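Local atomic coordinates of adenosine 5'-monophosphoramidase HNT1 (Candida albicans, PDB entry 6IQ1), a protein that probably hydrolyses adenosine 5'-monophosphoramidates to AMP and an amine or ammonia, working as a homodimeric histidine triad (HINT) enzyme. Residues V42-K47 with K69-V74. Residues are numbered along the deposited sequence; the frame is centred on the assembly and turned at random.
Sequences VLIIPK and KKLTKV
Leu71, near the C-terminal end of helix 58-74, points a single methyl at Val42 and Ile44 of strand 42-46, joining helix to antiparallel sheet in the HIT fold. The contact is wholly apolar and side chain to side chain: no hydrogen bond crosses it, and the nearest CA atoms, those of Val42 and Leu71, are 8.4 Å apart. Leu71 CD1 reaches CG1 of Ile44 at 3.4 Å, the two side chains meeting tip to tip, and the same methyl lies 3.9 Å from Ile44 CD1. Toward Val42 the approach is oblique, with Leu71 CD1 3.8 Å from Val42 CG1, the branch anti to the backbone N (chi1 175°). Both strand residues start their side chains toward the helix; Leu43, between them, faces away and packs on His108 and Phe31, the alternation expected of a strand. Leu22, Ile23 and Leu109 also touch Leu71, so strands 21-24 and 107-112 help bury it. The strand spends its backbone bonds on strands 28-32 and 107-112; Ile44 pairs there with Phe107, which by similarity belongs to the AMP site, and their side chains come within about 4 Å. On the helix, Lys69 NZ forms a salt bridge with Asp58 of the second subunit, and Thr72 OG1 donates to Lys69 O at 2.6 Å, tilted 15° from the carbonyl plane.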
# COMPACT_ATOMS: atom_id res chain seq x y z
N VAL D 42 7.18 4.13 9.57
CA VAL D 42 6.43 5.38 9.53
C VAL D 42 4.98 5.06 9.22
O VAL D 42 4.69 4.09 8.52
CB VAL D 42 7.02 6.35 8.49
CG1 VAL D 42 6.18 7.63 8.35
CG2 VAL D 42 8.46 6.68 8.85
N LEU D 43 4.07 5.85 9.79
CA LEU D 43 2.65 5.82 9.43
C LEU D 43 2.32 7.06 8.63
O LEU D 43 2.88 8.13 8.88
CB LEU D 43 1.74 5.76 10.66
CG LEU D 43 2.00 4.61 11.62
CD1 LEU D 43 1.25 4.86 12.90
CD2 LEU D 43 1.63 3.26 11.00
N ILE D 44 1.41 6.91 7.67
CA ILE D 44 1.00 8.00 6.79
C ILE D 44 -0.52 7.95 6.70
O ILE D 44 -1.08 6.94 6.27
CB ILE D 44 1.61 7.88 5.38
CG1 ILE D 44 3.13 7.79 5.44
CG2 ILE D 44 1.15 9.05 4.52
CD1 ILE D 44 3.66 6.36 5.42
N ILE D 45 -1.18 9.02 7.12
CA ILE D 45 -2.64 9.00 7.24
C ILE D 45 -3.27 10.20 6.54
O ILE D 45 -2.74 11.32 6.57
CB ILE D 45 -3.07 8.93 8.72
CG1 ILE D 45 -2.83 10.26 9.44
CG2 ILE D 45 -2.34 7.78 9.45
CD1 ILE D 45 -3.19 10.20 10.91
N PRO D 46 -4.41 10.01 5.89
CA PRO D 46 -5.22 11.16 5.48
C PRO D 46 -5.80 11.84 6.71
O PRO D 46 -6.04 11.20 7.73
CB PRO D 46 -6.31 10.53 4.61
CG PRO D 46 -6.47 9.15 5.17
CD PRO D 46 -5.08 8.72 5.62
N LYS D 47 -6.00 13.16 6.61
CA LYS D 47 -6.58 13.89 7.73
C LYS D 47 -8.08 13.64 7.85
O LYS D 47 -8.62 13.64 8.96
CB LYS D 47 -6.30 15.38 7.59
CG LYS D 47 -4.91 15.77 8.09
CD LYS D 47 -4.43 17.06 7.40
CE LYS D 47 -3.14 17.58 8.02
NZ LYS D 47 -2.92 19.02 7.71
N LYS D 69 6.50 8.71 -1.03
CA LYS D 69 7.70 8.84 -1.85
C LYS D 69 8.68 9.83 -1.23
O LYS D 69 9.88 9.55 -1.13
CB LYS D 69 7.34 9.29 -3.26
CG LYS D 69 8.54 9.62 -4.09
CD LYS D 69 8.12 9.84 -5.51
CE LYS D 69 9.23 10.44 -6.32
NZ LYS D 69 8.58 11.08 -7.47
N LYS D 70 8.19 10.99 -0.79
CA LYS D 70 9.06 11.95 -0.13
C LYS D 70 9.68 11.36 1.14
O LYS D 70 10.86 11.61 1.44
CB LYS D 70 8.29 13.24 0.16
CG LYS D 70 9.19 14.45 0.35
CD LYS D 70 8.40 15.68 0.68
CE LYS D 70 9.29 16.84 1.14
NZ LYS D 70 8.46 18.03 1.47
N LEU D 71 8.92 10.53 1.88
CA LEU D 71 9.47 9.91 3.08
C LEU D 71 10.59 8.93 2.77
O LEU D 71 11.53 8.79 3.57
CB LEU D 71 8.36 9.22 3.89
CG LEU D 71 7.40 10.14 4.64
CD1 LEU D 71 6.11 9.39 4.95
CD2 LEU D 71 8.06 10.70 5.90
N THR D 72 10.53 8.23 1.63
CA THR D 72 11.65 7.37 1.25
C THR D 72 12.92 8.19 1.01
O THR D 72 14.03 7.67 1.14
CB THR D 72 11.33 6.50 0.02
OG1 THR D 72 11.12 7.32 -1.14
CG2 THR D 72 10.12 5.61 0.25
N LYS D 73 12.78 9.48 0.67
CA LYS D 73 13.97 10.33 0.60
C LYS D 73 14.48 10.69 2.00
O LYS D 73 15.69 10.67 2.24
CB LYS D 73 13.68 11.60 -0.19
CG LYS D 73 13.51 11.38 -1.69
CD LYS D 73 13.15 12.69 -2.37
CE LYS D 73 12.36 12.45 -3.65
NZ LYS D 73 12.40 13.63 -4.54
N VAL D 74 13.56 11.02 2.93
CA VAL D 74 13.96 11.29 4.30
C VAL D 74 14.67 10.09 4.91
O VAL D 74 15.67 10.23 5.62
CB VAL D 74 12.74 11.68 5.15
CG1 VAL D 74 13.20 12.05 6.54
CG2 VAL D 74 11.95 12.83 4.50